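Local coordinates for putative secreted protein (Streptomyces coelicolor A3, PDB 2QF9) that is of unknown function but is probably secreted and belongs to the DUF305 family of the ferritin-like clan, at residues 25-30 against 41-46; 18-23 against 48-53. All coordinates share one frame; numbering follows the deposited sequence.

Overall arrangement
Both interactions join helix 8-31 to helix 37-63, the antiparallel hairpin of the DUF305 bundle, and their centres lie about 10 Å apart. Interaction 1 is nested inside the loop closed by interaction 2 and sits nearer the turn. The change along the hairpin is one of chemistry: small, mostly apolar side chains with a serine in interaction 1, histidine and glutamine in interaction 2. They meet where Ile-46 CG2 packs on Ala-23 CB at 4.2 Å. Ser-27 OG also reaches back to Ala-23 O. A 1,2-ethanediol, probably from the crystallisation liquor, is hydrogen-bonded to Tyr-28 OH of interaction 1 and Gln-48 NE2 of interaction 2, and to the same two groups of the second subunit.

Interaction 1: residues 25-30 against 41-46; sequences EMSYIV and RLAYDI. With EDO (1,2-ethanediol), chain C.
Ser-27 and Ala-43 bring the two helices together, their CA atoms 4.7 Å apart. The short axes approach to 8.6 Å and run antiparallel, at 152°. The packing is made by small groups. Ser-27 CB lies 3.3 Å from Ala-43 O, and the methyl of Ala-43 touches Val-30 CG1 at 3.6 Å. Val-30 CG1 stands between its own backbone N and carbonyl carbon (chi1 79°), which turns this branch to Ala-43. Farther along, Ile-46 CG2 comes within 3.9 Å of Ser-27 OG. This is the close hairpin pairing of the first two long helices in the ferritin-like bundle; Tyr-116 of helix 109-137 packs on Val-30 and Ala-43. No hydrogen bond crosses between the two segments. The buried Ser-27 OG is instead bonded to Ala-23 O, one turn back, and to Tyr-116 OH. Within helix 37-63, Arg-41 and Asp-45 form a two-pronged salt bridge, NH2 to OD1 at 2.8 Å and NE to the syn side of OD2 at 3.1 Å, while Tyr-44 CD2 lies over the guanidinium face. Tyr-28 OH shares a hydrogen bond with O1 of the ethanediol (2.6 Å), and the Tyr-28 ring meets Tyr-44 of the second subunit edge-to-face.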
loop_
_atom_site.group_PDB
_atom_site.type_symbol
_atom_site.label_atom_id
_atom_site.label_comp_id
_atom_site.label_asym_id
_atom_site.label_seq_id
_atom_site.Cartn_x
_atom_site.Cartn_y
_atom_site.Cartn_z
ATOM N N GLU A 25 0.522 9.267 1.752
ATOM C CA GLU A 25 1.622 10.237 1.818
ATOM C C GLU A 25 1.622 10.999 3.156
ATOM O O GLU A 25 2.674 11.138 3.796
ATOM C CB GLU A 25 1.547 11.201 0.619
ATOM C CG GLU A 25 2.550 12.350 0.637
ATOM C CD GLU A 25 4.027 11.919 0.525
ATOM O OE1 GLU A 25 4.325 10.700 0.483
ATOM O OE2 GLU A 25 4.892 12.831 0.491
HETATM N N MSE A 26 0.454 11.499 3.574
HETATM C CA MSE A 26 0.350 12.156 4.873
HETATM C C MSE A 26 0.829 11.265 6.016
HETATM O O MSE A 26 1.490 11.732 6.948
HETATM C CB MSE A 26 -1.086 12.563 5.143
HETATM C CG MSE A 26 -1.393 13.949 4.733
HETATM SE SE MSE A 26 -2.918 14.488 5.792
HETATM C CE MSE A 26 -4.194 13.173 5.176
ATOM N N SER A 27 0.484 9.980 5.946
ATOM C CA SER A 27 0.887 8.986 6.950
ATOM C C SER A 27 2.395 8.762 6.998
ATOM O O SER A 27 2.980 8.691 8.091
ATOM C CB SER A 27 0.110 7.673 6.745
ATOM O OG SER A 27 -1.289 7.950 6.910
ATOM N N TYR A 28 3.030 8.686 5.822
ATOM C CA TYR A 28 4.486 8.608 5.751
ATOM C C TYR A 28 5.136 9.839 6.381
ATOM O O TYR A 28 6.116 9.714 7.110
ATOM C CB TYR A 28 4.970 8.462 4.300
ATOM C CG TYR A 28 5.095 7.011 3.911
ATOM C CD1 TYR A 28 4.044 6.341 3.258
ATOM C CD2 TYR A 28 6.242 6.280 4.258
ATOM C CE1 TYR A 28 4.160 4.980 2.924
ATOM C CE2 TYR A 28 6.363 4.901 3.914
ATOM C CZ TYR A 28 5.314 4.271 3.272
ATOM O OH TYR A 28 5.423 2.935 2.942
ATOM N N ILE A 29 4.575 11.016 6.105
ATOM C CA ILE A 29 5.154 12.261 6.599
ATOM C C ILE A 29 5.061 12.339 8.132
ATOM O O ILE A 29 6.082 12.563 8.810
ATOM C CB ILE A 29 4.507 13.519 5.941
ATOM C CG1 ILE A 29 4.788 13.559 4.423
ATOM C CG2 ILE A 29 5.046 14.793 6.604
ATOM C CD1 ILE A 29 3.881 14.566 3.691
ATOM N N VAL A 30 3.862 12.126 8.677
ATOM C CA VAL A 30 3.697 12.248 10.131
ATOM C C VAL A 30 4.575 11.242 10.902
ATOM O O VAL A 30 5.087 11.559 11.966
ATOM C CB VAL A 30 2.219 12.200 10.594
ATOM C CG1 VAL A 30 1.683 10.774 10.634
ATOM C CG2 VAL A 30 2.083 12.873 11.988
ATOM N N ARG A 41 0.844 4.624 15.095
ATOM C CA ARG A 41 0.076 3.391 14.834
ATOM C C ARG A 41 -1.120 3.703 13.940
ATOM O O ARG A 41 -1.399 2.960 12.996
ATOM C CB ARG A 41 -0.383 2.687 16.119
ATOM C CG ARG A 41 -1.257 1.465 15.858
ATOM C CD ARG A 41 -0.484 0.345 15.168
ATOM N NE ARG A 41 -1.355 -0.594 14.450
ATOM C CZ ARG A 41 -0.996 -1.807 14.018
ATOM N NH1 ARG A 41 0.229 -2.288 14.241
ATOM N NH2 ARG A 41 -1.876 -2.553 13.359
ATOM N N LEU A 42 -1.829 4.796 14.243
ATOM C CA LEU A 42 -2.965 5.188 13.421
ATOM C C LEU A 42 -2.507 5.431 11.981
ATOM O O LEU A 42 -3.137 4.925 11.022
ATOM C CB LEU A 42 -3.625 6.447 13.989
ATOM C CG LEU A 42 -4.717 7.095 13.123
ATOM C CD1 LEU A 42 -5.907 6.125 12.852
ATOM C CD2 LEU A 42 -5.153 8.430 13.744
ATOM N N ALA A 43 -1.414 6.191 11.834
ATOM C CA ALA A 43 -0.875 6.520 10.505
ATOM C C ALA A 43 -0.497 5.243 9.746
ATOM O O ALA A 43 -0.778 5.112 8.565
ATOM C CB ALA A 43 0.321 7.468 10.628
ATOM N N TYR A 44 0.081 4.279 10.448
ATOM C CA TYR A 44 0.437 2.995 9.828
ATOM C C TYR A 44 -0.829 2.266 9.349
ATOM O O TYR A 44 -0.876 1.774 8.219
ATOM C CB TYR A 44 1.225 2.142 10.830
ATOM C CG TYR A 44 1.458 0.714 10.418
ATOM C CD1 TYR A 44 2.550 0.366 9.619
ATOM C CD2 TYR A 44 0.599 -0.300 10.848
ATOM C CE1 TYR A 44 2.771 -0.961 9.248
ATOM C CE2 TYR A 44 0.811 -1.630 10.480
ATOM C CZ TYR A 44 1.903 -1.941 9.685
ATOM O OH TYR A 44 2.125 -3.259 9.323
ATOM N N ASP A 45 -1.843 2.193 10.213
ATOM C CA ASP A 45 -3.117 1.550 9.852
ATOM C C ASP A 45 -3.825 2.207 8.659
ATOM O O ASP A 45 -4.289 1.527 7.743
ATOM C CB ASP A 45 -4.049 1.462 11.059
ATOM C CG ASP A 45 -3.541 0.462 12.121
ATOM O OD1 ASP A 45 -2.748 -0.435 11.789
ATOM O OD2 ASP A 45 -3.955 0.566 13.284
ATOM N N ILE A 46 -3.878 3.530 8.662
ATOM C CA ILE A 46 -4.447 4.247 7.528
ATOM C C ILE A 46 -3.635 4.003 6.250
ATOM O O ILE A 46 -4.218 3.769 5.187
ATOM C CB ILE A 46 -4.572 5.759 7.830
ATOM C CG1 ILE A 46 -5.648 5.958 8.902
ATOM C CG2 ILE A 46 -4.898 6.566 6.535
ATOM C CD1 ILE A 46 -5.759 7.403 9.415
HETATM C C1 EDO C . 2.752 0.780 1.847
HETATM O O1 EDO C . 3.362 2.049 1.669
HETATM C C2 EDO C . 1.391 1.001 2.494
HETATM O O2 EDO C . 1.540 0.967 3.904
#

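Interaction 2: residues 18-23 against 48-53; sequences VHHQQA and QTQANQ. With EDO (1,2-ethanediol), chain C.
His-20 reaches across to Gln-50 and Gln-53, one turn apart on the facing helix, whose short axis runs 8.6 Å away. Its CB lies 3.8 Å from both Gln-50 O and Gln-50 OE1. CG, anti to the carbonyl carbon (chi1 -87°), carries the ring across the Gln-50 side chain at about a right angle. CD2 comes within 3.1 Å of Gln-50 O, and Gln-50 CG sits over the ring face in a CH-pi contact, 4.0 Å from the centroid. Gln-50 OE1 lies over the same ring toward its rim; it is close to ND1 but at a poor angle for a hydrogen bond. A water bridges them instead, donating to Gln-50 OE1 and also bonding His-20 ND1 and His-19 ND1. At the tip, NE2 donates to Gln-53 OE1 at 2.8 Å (N-H...O 152°), approaching in the plane of that carbonyl, while the oxygen is tilted somewhat from the ring plane. Ala-23 CB packs on Gln-50 OE1 at 3.1 Å. A leucine in place of His-20 would probably leave Gln-53 OE1 without its donor and the water without one of its partners. In this polar layer within the four-helix bundle both ring nitrogens have a polar partner, NE2 the Gln-53 amide oxygen and ND1 the water, which fixes the imidazole's rotation.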
loop_
_atom_site.group_PDB
_atom_site.type_symbol
_atom_site.label_atom_id
_atom_site.label_comp_id
_atom_site.label_asym_id
_atom_site.label_seq_id
_atom_site.Cartn_x
_atom_site.Cartn_y
_atom_site.Cartn_z
ATOM N N VAL A 18 -6.705 8.502 -6.173
ATOM C CA VAL A 18 -5.919 9.721 -5.950
ATOM C C VAL A 18 -6.085 10.221 -4.499
ATOM O O VAL A 18 -5.120 10.641 -3.866
ATOM C CB VAL A 18 -6.287 10.817 -6.977
ATOM C CG1 VAL A 18 -5.559 12.123 -6.660
ATOM C CG2 VAL A 18 -5.947 10.362 -8.404
ATOM N N HIS A 19 -7.313 10.158 -3.979
ATOM C CA HIS A 19 -7.593 10.607 -2.609
ATOM C C HIS A 19 -6.800 9.756 -1.598
ATOM O O HIS A 19 -6.102 10.288 -0.710
ATOM C CB HIS A 19 -9.088 10.489 -2.350
ATOM C CG HIS A 19 -9.614 11.417 -1.290
ATOM N ND1 HIS A 19 -9.787 11.025 0.018
ATOM C CD2 HIS A 19 -10.083 12.689 -1.368
ATOM C CE1 HIS A 19 -10.329 12.019 0.706
ATOM N NE2 HIS A 19 -10.507 13.044 -0.106
ATOM N N HIS A 20 -6.882 8.434 -1.776
ATOM C CA HIS A 20 -6.162 7.468 -0.939
ATOM C C HIS A 20 -4.647 7.722 -0.978
ATOM O O HIS A 20 -3.968 7.714 0.067
ATOM C CB HIS A 20 -6.466 6.042 -1.410
ATOM C CG HIS A 20 -7.697 5.448 -0.792
ATOM N ND1 HIS A 20 -8.770 6.208 -0.357
ATOM C CD2 HIS A 20 -8.022 4.159 -0.540
ATOM C CE1 HIS A 20 -9.683 5.408 0.165
ATOM N NE2 HIS A 20 -9.262 4.160 0.052
ATOM N N GLN A 21 -4.121 7.950 -2.180
ATOM C CA GLN A 21 -2.699 8.238 -2.353
ATOM C C GLN A 21 -2.220 9.358 -1.411
ATOM O O GLN A 21 -1.143 9.257 -0.802
ATOM C CB GLN A 21 -2.422 8.639 -3.803
ATOM C CG GLN A 21 -0.961 8.895 -4.093
ATOM C CD GLN A 21 -0.731 9.207 -5.560
ATOM O OE1 GLN A 21 -1.236 10.209 -6.092
ATOM N NE2 GLN A 21 0.040 8.343 -6.232
ATOM N N GLN A 22 -3.008 10.430 -1.314
ATOM C CA GLN A 22 -2.617 11.523 -0.429
ATOM C C GLN A 22 -2.647 11.131 1.057
ATOM O O GLN A 22 -1.774 11.558 1.826
ATOM C CB GLN A 22 -3.455 12.766 -0.689
ATOM C CG GLN A 22 -2.802 13.998 -0.036
ATOM C CD GLN A 22 -3.655 15.233 -0.099
ATOM O OE1 GLN A 22 -4.771 15.269 0.424
ATOM N NE2 GLN A 22 -3.126 16.268 -0.742
ATOM N N ALA A 23 -3.641 10.337 1.463
ATOM C CA ALA A 23 -3.695 9.865 2.860
ATOM C C ALA A 23 -2.435 9.055 3.195
ATOM O O ALA A 23 -1.824 9.221 4.266
ATOM C CB ALA A 23 -4.912 9.023 3.109
ATOM N N GLN A 48 -1.755 1.434 5.508
ATOM C CA GLN A 48 -1.930 0.040 5.095
ATOM C C GLN A 48 -3.277 -0.172 4.408
ATOM O O GLN A 48 -3.347 -0.781 3.323
ATOM C CB GLN A 48 -1.737 -0.905 6.285
ATOM C CG GLN A 48 -0.262 -1.013 6.720
ATOM C CD GLN A 48 0.525 -1.955 5.815
ATOM O OE1 GLN A 48 0.684 -3.129 6.130
ATOM N NE2 GLN A 48 0.986 -1.454 4.682
ATOM N N THR A 49 -4.339 0.335 5.028
ATOM C CA THR A 49 -5.681 0.137 4.513
ATOM C C THR A 49 -5.880 0.887 3.208
ATOM O O THR A 49 -6.363 0.318 2.228
ATOM C CB THR A 49 -6.744 0.542 5.563
ATOM O OG1 THR A 49 -6.612 -0.337 6.682
ATOM C CG2 THR A 49 -8.185 0.443 4.997
ATOM N N GLN A 50 -5.476 2.147 3.178
ATOM C CA GLN A 50 -5.731 2.983 2.007
ATOM C C GLN A 50 -4.844 2.604 0.809
ATOM O O GLN A 50 -5.322 2.583 -0.322
ATOM C CB GLN A 50 -5.688 4.475 2.353
ATOM C CG GLN A 50 -6.873 4.851 3.295
ATOM C CD GLN A 50 -7.303 6.305 3.218
ATOM O OE1 GLN A 50 -7.034 6.994 2.250
ATOM N NE2 GLN A 50 -7.995 6.764 4.243
ATOM N N ALA A 51 -3.593 2.216 1.055
ATOM C CA ALA A 51 -2.762 1.715 -0.038
ATOM C C ALA A 51 -3.372 0.442 -0.604
ATOM O O ALA A 51 -3.366 0.232 -1.817
ATOM C CB ALA A 51 -1.325 1.441 0.439
ATOM N N ASN A 52 -3.877 -0.421 0.278
ATOM C CA ASN A 52 -4.452 -1.696 -0.168
ATOM C C ASN A 52 -5.699 -1.435 -1.015
ATOM O O ASN A 52 -5.845 -1.965 -2.139
ATOM C CB ASN A 52 -4.794 -2.597 1.015
ATOM C CG ASN A 52 -5.303 -3.951 0.572
ATOM O OD1 ASN A 52 -4.603 -4.689 -0.137
ATOM N ND2 ASN A 52 -6.517 -4.282 0.969
ATOM N N GLN A 53 -6.597 -0.591 -0.499
ATOM C CA GLN A 53 -7.809 -0.239 -1.246
ATOM C C GLN A 53 -7.497 0.475 -2.573
ATOM O O GLN A 53 -8.176 0.245 -3.590
ATOM C CB GLN A 53 -8.737 0.607 -0.386
ATOM C CG GLN A 53 -9.257 -0.135 0.836
ATOM C CD GLN A 53 -10.110 0.740 1.737
ATOM O OE1 GLN A 53 -10.134 1.959 1.592
ATOM N NE2 GLN A 53 -10.806 0.116 2.686
HETATM C C1 EDO C . 2.752 0.780 1.847
HETATM O O1 EDO C . 3.362 2.049 1.669
HETATM C C2 EDO C . 1.391 1.001 2.494
HETATM O O2 EDO C . 1.540 0.967 3.904
HETATM O O HOH W 1 -8.950 8.638 0.986
#